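Type II secretion chaperone CpaB (Acinetobacter nosocomialis M2, PDB 6O38) binds the secreted metalloprotease CpaA as its chaperone, probably ahead of export by the type II secretion system. Local coordinates at residues Lys87-Met90 with Ile95-Thr98; Ile43-Val48 with Met141-Glu146; Gly99-Ile104 with Asn126-Thr131; Glu78-Lys81 with Thr85-Phe88; Leu91-Asn96 with Val161-Glu166. All blocks are in the same frame, centred on the assembly; numbering follows the deposited sequence.

Contact 1: residues Lys87-Met90 with Ile95-Thr98; sequences KFQM and INRT
Met90 N donates to Ile95 O over 2.7 Å with an N-H...O angle of 168°. Two residues further back, Phe88 N bonds Arg97 O at 3.0 Å. The return bonds, Arg97 N to Phe88 O and Ile95 N to Met90 O, are long and weak. This is an antiparallel beta hairpin: Phe88 with Arg97 and Met90 with Ile95 form hydrogen-bonded pairs, while Lys87 with Thr98 and Gln89 with Asn96 form non-hydrogen-bonded ones.

The face bearing Met90 and Ile95 is apolar there. Met90, present as selenomethionine, bends at its end (chi3 -77°), which brings its methyl CE to 3.6 Å from Ile95 CG2, the two chains running side by side in the same direction. Phe88 and Arg97 share this face, but the guanidinium reaches past the hairpin to a salt bridge with Glu146, and Phe118 receives it in a cation-pi contact.

On the other face Lys87 extends with CG anti to the backbone N (chi1 -170°), which lays its methylenes against the methyl of Thr98, CG to CG2 3.6 Å. Thr98 divides its roles: CG2 packs against the lysine methylenes, while OG1 hydrogen-bonds Asp119. Gln89 and Asn96 run alongside one another, their amide planes turned well apart, and Asn96 OD1 is 3.5 Å from Gln89 CG. Asn96 N is engaged by Glu70 of the CpaA chain.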
# COMPACT_ATOMS: atom_id res chain seq x y z
N LYS G 87 8.72 -9.64 -10.78
CA LYS G 87 7.29 -9.70 -11.05
C LYS G 87 6.57 -10.44 -9.93
O LYS G 87 7.07 -11.44 -9.41
CB LYS G 87 7.04 -10.41 -12.39
CG LYS G 87 5.61 -10.32 -12.89
CD LYS G 87 5.51 -10.85 -14.31
CE LYS G 87 4.36 -10.22 -15.07
NZ LYS G 87 4.44 -10.51 -16.53
N PHE G 88 5.39 -9.94 -9.58
CA PHE G 88 4.53 -10.55 -8.57
C PHE G 88 3.20 -10.94 -9.21
O PHE G 88 2.62 -10.16 -9.96
CB PHE G 88 4.28 -9.60 -7.39
CG PHE G 88 5.52 -9.17 -6.68
CD1 PHE G 88 6.05 -9.93 -5.65
CD2 PHE G 88 6.16 -7.99 -7.03
CE1 PHE G 88 7.20 -9.53 -4.99
CE2 PHE G 88 7.31 -7.58 -6.37
CZ PHE G 88 7.82 -8.35 -5.35
N GLN G 89 2.73 -12.14 -8.89
CA GLN G 89 1.45 -12.63 -9.39
C GLN G 89 0.61 -13.13 -8.22
O GLN G 89 0.94 -14.15 -7.60
CB GLN G 89 1.64 -13.74 -10.43
CG GLN G 89 2.00 -13.22 -11.82
CD GLN G 89 1.88 -14.28 -12.89
OE1 GLN G 89 1.82 -15.48 -12.59
NE2 GLN G 89 1.86 -13.86 -14.14
N MSE G 90 -0.46 -12.40 -7.92
CA MSE G 90 -1.39 -12.75 -6.85
C MSE G 90 -2.82 -12.58 -7.36
O MSE G 90 -3.64 -11.91 -6.73
CB MSE G 90 -1.14 -11.89 -5.61
CG MSE G 90 0.12 -12.29 -4.85
SE MSE G 90 0.73 -10.94 -3.60
CE MSE G 90 1.53 -9.71 -4.88
N ILE G 95 -3.52 -8.68 -8.03
CA ILE G 95 -2.20 -8.08 -8.16
C ILE G 95 -1.44 -8.83 -9.25
O ILE G 95 -1.17 -10.03 -9.12
CB ILE G 95 -1.42 -8.10 -6.84
CG1 ILE G 95 -2.25 -7.45 -5.73
CG2 ILE G 95 -0.10 -7.37 -7.00
CD1 ILE G 95 -2.57 -5.99 -5.98
N ASN G 96 -1.09 -8.11 -10.32
CA ASN G 96 -0.30 -8.67 -11.42
C ASN G 96 0.52 -7.52 -12.00
O ASN G 96 0.03 -6.77 -12.86
CB ASN G 96 -1.18 -9.33 -12.47
CG ASN G 96 -0.39 -9.94 -13.60
OD1 ASN G 96 0.73 -10.41 -13.41
ND2 ASN G 96 -0.97 -9.93 -14.79
N ARG G 97 1.75 -7.38 -11.53
CA ARG G 97 2.57 -6.23 -11.89
C ARG G 97 4.04 -6.59 -11.73
O ARG G 97 4.39 -7.59 -11.11
CB ARG G 97 2.21 -5.01 -11.04
CG ARG G 97 2.49 -5.19 -9.55
CD ARG G 97 1.44 -4.49 -8.72
NE ARG G 97 1.23 -3.11 -9.14
CZ ARG G 97 0.20 -2.36 -8.78
NH1 ARG G 97 -0.74 -2.86 -7.98
NH2 ARG G 97 0.09 -1.11 -9.22
N THR G 98 4.89 -5.74 -12.30
CA THR G 98 6.34 -5.91 -12.25
C THR G 98 6.97 -4.78 -11.44
O THR G 98 6.34 -3.76 -11.13
CB THR G 98 6.94 -5.94 -13.66
OG1 THR G 98 6.59 -4.74 -14.36
CG2 THR G 98 6.41 -7.14 -14.43

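Contact 2: residues Ile43-Val48 with Met141-Glu146; sequences IVFNEV and MQIFTE. With SO4 (sulfate ion), chain B.
A Met-aromatic contact in the core of the chaperone joins Phe45, at the short edge strand 45-47, to Met141 on strand 138-145. These strands are far apart in sheet order and share no hydrogen bond here; the sheet curls until their inward side chains meet.

Met141, a selenomethionine in this crystal, is extended beyond CG and drives its selenium to the rim of the Phe45 ring. SE lies 3.6 Å from Phe45 CE2 and 4.7 Å from the ring centroid, on a line 74° off the ring normal, so it sits at the edge. There the large polarisable atom faces the weakly positive ring hydrogens. The terminal methyl goes one step further, placing Met141 CE 3.5 Å from Val44 CG1. Val44 and Phe45 point inward, running counter to the incoming Met141 chain. A chi1 of 50° turns the Phe45 ring inward toward strand 138-145, and its far corner comes to Ile143 near the ring plane, CZ to CD1 4.3 Å.

The flexible methionine side chain, branched Val44 and flat Phe45 together make an apolar patch, all of it buried. Tyr72 and Ile70 on strand 68-72 add to it. At the outer end of the same segment, Ile43 N bonds sulfate atom O1 over 2.9 Å, N-H...O angle 164°; the ion probably came from the crystallisation liquor. Apolar residues meeting across the inside of a strongly curved antiparallel sheet are typical of the core of barrel-like beta folds.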
# COMPACT_ATOMS: atom_id res chain seq x y z
N ILE G 43 9.15 -13.77 -12.23
CA ILE G 43 8.20 -14.21 -11.22
C ILE G 43 8.95 -14.67 -9.98
O ILE G 43 9.91 -15.45 -10.06
CB ILE G 43 7.30 -15.33 -11.77
CG1 ILE G 43 6.33 -14.77 -12.81
CG2 ILE G 43 6.54 -16.01 -10.65
CD1 ILE G 43 5.43 -15.81 -13.43
N VAL G 44 8.53 -14.18 -8.81
CA VAL G 44 9.21 -14.49 -7.56
C VAL G 44 8.68 -15.78 -6.95
O VAL G 44 9.44 -16.70 -6.64
CB VAL G 44 9.08 -13.31 -6.58
CG1 VAL G 44 9.93 -13.55 -5.35
CG2 VAL G 44 9.47 -12.01 -7.26
N PHE G 45 7.36 -15.88 -6.77
CA PHE G 45 6.73 -17.07 -6.22
C PHE G 45 5.56 -17.47 -7.10
O PHE G 45 5.08 -16.70 -7.94
CB PHE G 45 6.27 -16.85 -4.77
CG PHE G 45 5.46 -15.61 -4.57
CD1 PHE G 45 4.10 -15.59 -4.84
CD2 PHE G 45 6.05 -14.45 -4.09
CE1 PHE G 45 3.35 -14.45 -4.65
CE2 PHE G 45 5.31 -13.30 -3.90
CZ PHE G 45 3.96 -13.30 -4.18
N ASN G 46 5.07 -18.70 -6.89
CA ASN G 46 4.01 -19.28 -7.71
C ASN G 46 2.92 -19.85 -6.82
O ASN G 46 3.21 -20.46 -5.78
CB ASN G 46 4.56 -20.38 -8.63
CG ASN G 46 5.49 -19.84 -9.69
OD1 ASN G 46 5.16 -18.87 -10.38
ND2 ASN G 46 6.65 -20.47 -9.83
N GLU G 47 1.67 -19.65 -7.22
CA GLU G 47 0.55 -20.24 -6.51
C GLU G 47 0.61 -21.77 -6.56
O GLU G 47 1.20 -22.36 -7.47
CB GLU G 47 -0.78 -19.78 -7.10
CG GLU G 47 -1.32 -18.48 -6.54
CD GLU G 47 -2.83 -18.47 -6.47
OE1 GLU G 47 -3.41 -19.47 -6.00
OE2 GLU G 47 -3.45 -17.46 -6.88
N VAL G 48 -0.01 -22.40 -5.57
CA VAL G 48 -0.11 -23.85 -5.53
C VAL G 48 -1.22 -24.26 -4.56
O VAL G 48 -2.07 -25.08 -4.88
CB VAL G 48 1.22 -24.50 -5.13
CG1 VAL G 48 1.57 -24.17 -3.69
CG2 VAL G 48 1.16 -26.01 -5.35
N MSE G 141 8.18 -11.18 2.95
CA MSE G 141 7.95 -10.18 1.91
C MSE G 141 6.87 -9.18 2.31
O MSE G 141 5.83 -9.56 2.84
CB MSE G 141 7.54 -10.85 0.60
CG MSE G 141 8.57 -11.81 0.06
SE MSE G 141 8.08 -12.45 -1.71
CE MSE G 141 9.40 -13.86 -1.87
N GLN G 142 7.13 -7.91 2.05
CA GLN G 142 6.17 -6.84 2.26
C GLN G 142 5.86 -6.22 0.90
O GLN G 142 6.73 -5.58 0.30
CB GLN G 142 6.71 -5.78 3.23
CG GLN G 142 7.07 -6.32 4.60
CD GLN G 142 7.60 -5.23 5.52
OE1 GLN G 142 7.53 -4.04 5.20
NE2 GLN G 142 8.14 -5.63 6.66
N ILE G 143 4.64 -6.41 0.43
CA ILE G 143 4.21 -5.90 -0.87
C ILE G 143 3.17 -4.81 -0.60
O ILE G 143 2.06 -5.09 -0.14
CB ILE G 143 3.64 -7.01 -1.76
CG1 ILE G 143 4.65 -8.15 -1.88
CG2 ILE G 143 3.28 -6.46 -3.14
CD1 ILE G 143 4.06 -9.46 -2.32
N PHE G 144 3.54 -3.56 -0.89
CA PHE G 144 2.70 -2.40 -0.61
C PHE G 144 2.26 -1.78 -1.93
O PHE G 144 3.06 -1.16 -2.63
CB PHE G 144 3.44 -1.39 0.26
CG PHE G 144 3.88 -1.93 1.58
CD1 PHE G 144 2.99 -2.60 2.41
CD2 PHE G 144 5.19 -1.79 2.01
CE1 PHE G 144 3.39 -3.10 3.63
CE2 PHE G 144 5.60 -2.29 3.23
CZ PHE G 144 4.70 -2.95 4.04
N THR G 145 0.98 -1.94 -2.26
CA THR G 145 0.38 -1.33 -3.43
C THR G 145 -0.82 -0.49 -3.00
O THR G 145 -1.30 -0.57 -1.87
CB THR G 145 -0.07 -2.39 -4.45
OG1 THR G 145 -1.23 -3.07 -3.96
CG2 THR G 145 1.04 -3.40 -4.70
N GLU G 146 -1.29 0.34 -3.93
CA GLU G 146 -2.49 1.13 -3.67
C GLU G 146 -3.74 0.26 -3.59
O GLU G 146 -4.74 0.70 -3.02
CB GLU G 146 -2.67 2.20 -4.75
CG GLU G 146 -3.04 1.67 -6.13
CD GLU G 146 -1.89 0.97 -6.83
OE1 GLU G 146 -0.74 1.10 -6.37
OE2 GLU G 146 -2.14 0.30 -7.85
S SO4 B . 8.89 -15.15 -15.86
O1 SO4 B . 9.08 -15.64 -14.50
O2 SO4 B . 10.19 -14.99 -16.50
O3 SO4 B . 8.09 -16.11 -16.61
O4 SO4 B . 8.20 -13.86 -15.82

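Contact 3: residues Gly99-Ile104 with Asn126-Thr131; sequences GKIVEI and NFFTIT
A chi1 of 63° sets CG of Phe128 over its own main chain, flanked by N and C, and swings the ring off strand 127-133 towards strand 95-106; Ile101, with chi2 -66°, folds CD1 back to meet it. The two strands belong to one curved antiparallel sheet, where strand 111-118 lies between them. Their axes are therefore 8.6 Å apart at closest and run at 63° to each other, too far for backbone bonds, and the gap is filled chiefly by the Phe128 ring.

The two side chains cross at about a right angle. Ile101 CD1 approaches the rim of the aromatic ring near its plane, 4.1 Å from Phe128 CE2. On another part of the ring, CE1 lies 4.2 Å from Gly99 CA. Having no side chain, glycine lets the ring come right up to the strand's backbone, an economical fit for a large aromatic on the concave side of the sheet. Phe88 meets the same ring edge-to-face and Phe118 at an intermediate tilt, so Phe128 is the hub of a small aromatic cluster; a planar, apolar residue suits that task well.

Further along strand 95-106, Val102 and Glu103 both face Thr115 in a classic beta bulge, an extra residue that accentuates the twist of the strand. Further along strand 127-133, Thr131 OG1 hydrogen-bonds Glu400 of the CpaA chain. Between Gly99 and Ile101 the main chain also skirts the ring: Lys100 O stands 4.3 Å from Phe128 CZ.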
# COMPACT_ATOMS: atom_id res chain seq x y z
N GLY G 99 8.24 -4.97 -11.10
CA GLY G 99 8.99 -3.98 -10.34
C GLY G 99 10.47 -4.18 -10.56
O GLY G 99 10.91 -5.16 -11.16
N LYS G 100 11.24 -3.21 -10.07
CA LYS G 100 12.69 -3.21 -10.25
C LYS G 100 13.38 -3.07 -8.91
O LYS G 100 12.97 -2.27 -8.06
CB LYS G 100 13.13 -2.06 -11.18
CG LYS G 100 12.29 -1.96 -12.44
CD LYS G 100 13.14 -1.62 -13.65
CE LYS G 100 12.32 -1.73 -14.93
NZ LYS G 100 13.16 -1.59 -16.15
N ILE G 101 14.44 -3.86 -8.71
CA ILE G 101 15.23 -3.78 -7.49
C ILE G 101 15.95 -2.44 -7.46
O ILE G 101 16.62 -2.05 -8.42
CB ILE G 101 16.23 -4.94 -7.41
CG1 ILE G 101 15.50 -6.28 -7.49
CG2 ILE G 101 17.05 -4.85 -6.14
CD1 ILE G 101 14.60 -6.56 -6.30
N VAL G 102 15.81 -1.72 -6.35
CA VAL G 102 16.46 -0.42 -6.19
C VAL G 102 17.50 -0.41 -5.09
O VAL G 102 18.32 0.53 -5.05
CB VAL G 102 15.42 0.69 -5.95
CG1 VAL G 102 14.36 0.69 -7.04
CG2 VAL G 102 14.79 0.54 -4.57
N GLU G 103 17.53 -1.39 -4.20
CA GLU G 103 18.40 -1.32 -3.03
C GLU G 103 18.59 -2.72 -2.46
O GLU G 103 17.62 -3.43 -2.21
CB GLU G 103 17.79 -0.39 -1.97
CG GLU G 103 18.80 0.26 -1.04
CD GLU G 103 18.19 1.38 -0.24
OE1 GLU G 103 16.98 1.31 0.06
OE2 GLU G 103 18.91 2.35 0.08
N ILE G 104 19.85 -3.11 -2.27
CA ILE G 104 20.22 -4.38 -1.65
C ILE G 104 21.07 -4.06 -0.44
O ILE G 104 22.13 -3.44 -0.56
CB ILE G 104 20.96 -5.31 -2.63
CG1 ILE G 104 20.18 -5.46 -3.93
CG2 ILE G 104 21.20 -6.66 -1.98
CD1 ILE G 104 20.84 -6.37 -4.93
N ASN G 126 4.44 3.52 -3.22
CA ASN G 126 4.42 2.07 -3.39
C ASN G 126 5.84 1.54 -3.52
O ASN G 126 6.70 2.17 -4.14
CB ASN G 126 3.61 1.69 -4.62
CG ASN G 126 2.19 2.24 -4.58
OD1 ASN G 126 1.60 2.53 -5.62
ND2 ASN G 126 1.65 2.39 -3.38
N PHE G 127 6.06 0.36 -2.94
CA PHE G 127 7.35 -0.31 -2.96
C PHE G 127 7.16 -1.70 -2.37
O PHE G 127 6.08 -2.04 -1.87
CB PHE G 127 8.41 0.47 -2.17
CG PHE G 127 8.19 0.47 -0.68
CD1 PHE G 127 7.26 1.32 -0.10
CD2 PHE G 127 8.92 -0.38 0.14
CE1 PHE G 127 7.06 1.32 1.27
CE2 PHE G 127 8.72 -0.39 1.51
CZ PHE G 127 7.79 0.47 2.07
N PHE G 128 8.22 -2.51 -2.43
CA PHE G 128 8.20 -3.83 -1.84
C PHE G 128 9.56 -4.14 -1.24
O PHE G 128 10.58 -3.56 -1.62
CB PHE G 128 7.82 -4.91 -2.87
CG PHE G 128 8.79 -5.05 -4.01
CD1 PHE G 128 8.64 -4.30 -5.16
CD2 PHE G 128 9.85 -5.94 -3.93
CE1 PHE G 128 9.53 -4.42 -6.21
CE2 PHE G 128 10.75 -6.07 -4.97
CZ PHE G 128 10.59 -5.31 -6.11
N THR G 129 9.57 -5.06 -0.28
CA THR G 129 10.79 -5.47 0.40
C THR G 129 10.80 -6.99 0.51
O THR G 129 9.77 -7.60 0.79
CB THR G 129 10.92 -4.86 1.81
OG1 THR G 129 9.94 -5.43 2.68
CG2 THR G 129 10.75 -3.35 1.77
N ILE G 130 11.98 -7.57 0.30
CA ILE G 130 12.19 -9.01 0.47
C ILE G 130 13.37 -9.16 1.42
O ILE G 130 14.51 -8.83 1.06
CB ILE G 130 12.46 -9.73 -0.86
CG1 ILE G 130 11.23 -9.65 -1.77
CG2 ILE G 130 12.85 -11.18 -0.61
CD1 ILE G 130 11.49 -10.13 -3.18
N THR G 131 13.10 -9.67 2.62
CA THR G 131 14.12 -9.85 3.64
C THR G 131 14.28 -11.35 3.88
O THR G 131 13.30 -12.03 4.21
CB THR G 131 13.73 -9.13 4.93
OG1 THR G 131 13.14 -7.86 4.60
CG2 THR G 131 14.95 -8.88 5.78

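Contact 4: residues Glu78-Lys81 with Thr85-Phe88; sequences ELKK and TVKF
The loop after helix 74-78 passes the start of strand 85-90 at some distance, with Lys80 CA and Thr85 CA 8.2 Å apart, and no hydrogen bond crosses between the two segments. Lys80 spans the gap. Its chain bends at the second torsion (chi2 -66°) and is then fully extended, which carries the ammonium group to the backbone of the strand's first residue: NZ lies 3.6 Å from Thr85 O, too far to count as a hydrogen bond, though a favourable electrostatic approach is likely. The amine also makes a weak hydrogen bond to Gln41 O, so two main-chain carbonyls lie near its charge in an otherwise buried place. A long lysine suits this position because its methylenes can pass apolar neighbours while only the tip needs polar company.

One such neighbour is Val86, whose CG2 comes within 4.5 Å of Lys80 CG, a loose contact. Thr85 turns its side chain away from the loop and takes part through its carbonyl oxygen. Nearby, Lys81 N hydrogen-bonds Asp84 OD2 across the intervening residues. The contact ties the loop after helix 74-78 to the opening strand of the 85-90/95-106 beta hairpin.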
# COMPACT_ATOMS: atom_id res chain seq x y z
N GLU G 78 18.45 -14.05 -5.06
CA GLU G 78 19.87 -13.88 -4.78
C GLU G 78 20.69 -13.61 -6.04
O GLU G 78 21.79 -13.07 -5.95
CB GLU G 78 20.41 -15.11 -4.06
CG GLU G 78 19.82 -15.32 -2.67
CD GLU G 78 20.15 -16.68 -2.09
OE1 GLU G 78 20.91 -17.43 -2.73
OE2 GLU G 78 19.66 -16.99 -0.99
N LEU G 79 20.17 -13.98 -7.21
CA LEU G 79 20.82 -13.69 -8.48
C LEU G 79 20.38 -12.36 -9.07
O LEU G 79 20.80 -12.02 -10.19
CB LEU G 79 20.57 -14.82 -9.48
CG LEU G 79 21.17 -16.18 -9.13
CD1 LEU G 79 20.77 -17.23 -10.16
CD2 LEU G 79 22.69 -16.08 -9.02
N LYS G 80 19.54 -11.60 -8.37
CA LYS G 80 19.08 -10.30 -8.84
C LYS G 80 19.98 -9.20 -8.31
O LYS G 80 20.34 -9.19 -7.13
CB LYS G 80 17.63 -10.06 -8.41
CG LYS G 80 16.63 -11.06 -8.95
CD LYS G 80 16.50 -10.96 -10.46
CE LYS G 80 15.46 -11.93 -10.99
NZ LYS G 80 15.28 -11.83 -12.46
N LYS G 81 20.33 -8.26 -9.18
CA LYS G 81 21.13 -7.11 -8.83
C LYS G 81 20.29 -5.84 -8.93
O LYS G 81 19.14 -5.87 -9.39
CB LYS G 81 22.37 -7.01 -9.73
CG LYS G 81 23.14 -8.33 -9.83
CD LYS G 81 24.58 -8.13 -10.26
CE LYS G 81 24.70 -7.68 -11.71
NZ LYS G 81 26.12 -7.62 -12.15
N THR G 85 14.53 -6.65 -13.07
CA THR G 85 13.07 -6.64 -13.03
C THR G 85 12.55 -7.84 -12.25
O THR G 85 13.04 -8.96 -12.39
CB THR G 85 12.50 -6.65 -14.45
OG1 THR G 85 12.97 -5.49 -15.16
CG2 THR G 85 10.98 -6.62 -14.42
N VAL G 86 11.53 -7.59 -11.42
CA VAL G 86 10.91 -8.60 -10.58
C VAL G 86 9.40 -8.49 -10.73
O VAL G 86 8.86 -7.39 -10.82
CB VAL G 86 11.35 -8.44 -9.10
CG1 VAL G 86 10.17 -8.59 -8.15
CG2 VAL G 86 12.44 -9.45 -8.76
N LYS G 87 8.72 -9.64 -10.78
CA LYS G 87 7.29 -9.70 -11.05
C LYS G 87 6.57 -10.44 -9.93
O LYS G 87 7.07 -11.44 -9.41
CB LYS G 87 7.04 -10.41 -12.39
CG LYS G 87 5.61 -10.32 -12.89
CD LYS G 87 5.51 -10.85 -14.31
CE LYS G 87 4.36 -10.22 -15.07
NZ LYS G 87 4.44 -10.51 -16.53
N PHE G 88 5.39 -9.94 -9.58
CA PHE G 88 4.53 -10.55 -8.57
C PHE G 88 3.20 -10.94 -9.21
O PHE G 88 2.62 -10.16 -9.96
CB PHE G 88 4.28 -9.60 -7.39
CG PHE G 88 5.52 -9.17 -6.68
CD1 PHE G 88 6.05 -9.93 -5.65
CD2 PHE G 88 6.16 -7.99 -7.03
CE1 PHE G 88 7.20 -9.53 -4.99
CE2 PHE G 88 7.31 -7.58 -6.37
CZ PHE G 88 7.82 -8.35 -5.35

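Contact 5: residues Leu91-Asn96 with Val161-Glu166; sequences LEYGIN and VQTMDE
The turn of the beta hairpin 85-90/95-106, which closes through a G1 beta bulge, projects Tyr93 onto the end of strand 158-163. In the bulge Gly94 and Ile95 both face Met90; Gly94 adopts a positive phi of 75°, a conformation that glycine accepts readily. A short 3-10 turn precedes it, with Gly94 N bonded to Leu91 O over 2.9 Å.

Tyr93 does the reaching. With CG anti to its carbonyl carbon (chi1 -62°), the ring extends from the turn until its hydroxyl end comes up beside the backbone of 161-163. OH is 3.6 Å from Val161 O, which lies at the ring edge near its plane; this is longer than a hydrogen bond. The same hydroxyl oxygen is 3.9 Å from Gln162 CA, and Thr163 N is a little more distant. A tyrosine fits a partly exposed place like this: its flat ring can lie against Tyr150, the two planes nearly parallel, while its polar end stays beside main-chain polar groups. Met68 also touches the ring. Past the strand end the chain coils into a helical bend in which Glu166 N bonds Thr163 O at 3.0 Å.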
# COMPACT_ATOMS: atom_id res chain seq x y z
N LEU G 91 -3.08 -13.19 -8.52
CA LEU G 91 -4.29 -12.91 -9.30
C LEU G 91 -5.56 -12.93 -8.46
O LEU G 91 -6.46 -12.12 -8.68
CB LEU G 91 -4.40 -13.91 -10.46
CG LEU G 91 -3.51 -13.71 -11.68
CD1 LEU G 91 -2.05 -14.06 -11.40
CD2 LEU G 91 -4.03 -14.53 -12.86
N GLU G 92 -5.65 -13.86 -7.50
CA GLU G 92 -6.85 -13.90 -6.66
C GLU G 92 -7.03 -12.60 -5.88
O GLU G 92 -8.16 -12.18 -5.63
CB GLU G 92 -6.78 -15.08 -5.69
CG GLU G 92 -8.09 -15.33 -4.95
CD GLU G 92 -7.89 -16.01 -3.60
OE1 GLU G 92 -6.74 -16.36 -3.28
OE2 GLU G 92 -8.89 -16.17 -2.87
N TYR G 93 -5.93 -11.96 -5.50
CA TYR G 93 -5.97 -10.66 -4.84
C TYR G 93 -5.93 -9.50 -5.83
O TYR G 93 -5.88 -8.34 -5.40
CB TYR G 93 -4.82 -10.54 -3.85
CG TYR G 93 -4.85 -11.55 -2.73
CD1 TYR G 93 -6.06 -12.09 -2.29
CD2 TYR G 93 -3.69 -11.97 -2.11
CE1 TYR G 93 -6.10 -13.03 -1.27
CE2 TYR G 93 -3.71 -12.90 -1.08
CZ TYR G 93 -4.92 -13.42 -0.67
OH TYR G 93 -4.95 -14.35 0.35
N GLY G 94 -5.95 -9.78 -7.13
CA GLY G 94 -5.96 -8.73 -8.13
C GLY G 94 -4.64 -8.03 -8.34
O GLY G 94 -4.63 -6.89 -8.81
N ILE G 95 -3.52 -8.68 -8.03
CA ILE G 95 -2.20 -8.08 -8.16
C ILE G 95 -1.44 -8.83 -9.25
O ILE G 95 -1.17 -10.03 -9.12
CB ILE G 95 -1.42 -8.10 -6.84
CG1 ILE G 95 -2.25 -7.45 -5.73
CG2 ILE G 95 -0.10 -7.37 -7.00
CD1 ILE G 95 -2.57 -5.99 -5.98
N ASN G 96 -1.09 -8.11 -10.32
CA ASN G 96 -0.30 -8.67 -11.42
C ASN G 96 0.52 -7.52 -12.00
O ASN G 96 0.03 -6.77 -12.86
CB ASN G 96 -1.18 -9.33 -12.47
CG ASN G 96 -0.39 -9.94 -13.60
OD1 ASN G 96 0.73 -10.41 -13.41
ND2 ASN G 96 -0.97 -9.93 -14.79
N VAL G 161 0.91 -16.33 1.58
CA VAL G 161 0.62 -14.92 1.33
C VAL G 161 -0.81 -14.65 1.76
O VAL G 161 -1.71 -15.47 1.52
CB VAL G 161 0.83 -14.53 -0.15
CG1 VAL G 161 1.47 -13.16 -0.24
CG2 VAL G 161 1.68 -15.57 -0.85
N GLN G 162 -1.02 -13.50 2.40
CA GLN G 162 -2.33 -13.16 2.92
C GLN G 162 -2.44 -11.64 3.02
O GLN G 162 -1.44 -10.93 3.08
CB GLN G 162 -2.57 -13.79 4.30
CG GLN G 162 -1.55 -13.35 5.35
CD GLN G 162 -1.74 -14.04 6.68
OE1 GLN G 162 -2.24 -15.17 6.74
NE2 GLN G 162 -1.34 -13.38 7.75
N THR G 163 -3.68 -11.16 3.02
CA THR G 163 -3.92 -9.77 3.33
C THR G 163 -3.66 -9.53 4.82
O THR G 163 -3.83 -10.43 5.65
CB THR G 163 -5.36 -9.37 2.98
OG1 THR G 163 -6.08 -10.53 2.54
CG2 THR G 163 -5.36 -8.32 1.88
N MSE G 164 -3.22 -8.32 5.14
CA MSE G 164 -2.75 -8.02 6.49
C MSE G 164 -3.86 -8.08 7.54
O MSE G 164 -3.59 -8.08 8.74
CB MSE G 164 -2.06 -6.66 6.51
CG MSE G 164 -0.89 -6.56 5.55
SE MSE G 164 0.67 -5.68 6.31
CE MSE G 164 1.96 -6.09 4.90
N ASP G 165 -5.12 -8.12 7.08
CA ASP G 165 -6.23 -8.26 8.01
C ASP G 165 -6.26 -9.65 8.63
O ASP G 165 -6.71 -9.81 9.77
CB ASP G 165 -7.55 -7.97 7.31
CG ASP G 165 -7.75 -8.79 6.05
OD1 ASP G 165 -6.87 -9.62 5.73
OD2 ASP G 165 -8.78 -8.61 5.37
N GLU G 166 -5.78 -10.66 7.90
CA GLU G 166 -5.64 -12.00 8.45
C GLU G 166 -4.51 -12.12 9.46
O GLU G 166 -4.41 -13.14 10.15
CB GLU G 166 -5.40 -13.00 7.31
CG GLU G 166 -6.54 -13.10 6.31
CD GLU G 166 -7.81 -13.69 6.91
OE1 GLU G 166 -7.71 -14.38 7.95
OE2 GLU G 166 -8.89 -13.46 6.35

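All five contacts draw on one curved antiparallel sheet. Contacts 1 and 2 have centres only about 6 Å apart and meet directly: Val44 N lies 3.2 Å from Lys87 O, a probable hydrogen bond between edge strand 85-90 and the residue just before strand 45-47, and Met90 CE packs 3.6 Å from Ile143 CD1. Contacts 1, 2 and 3 converge on the Phe88 ring, whose CZ is 3.5 Å from Phe128 CD2. Contact 5 continues the hairpin of contact 1 through its turn, about 20 Å centre to centre from contact 4. CpaA reaches residues of contacts 1, 2, 3 and 5 but leaves the segments of contact 4 untouched; the sulfate sits near both Ile43 and Lys87.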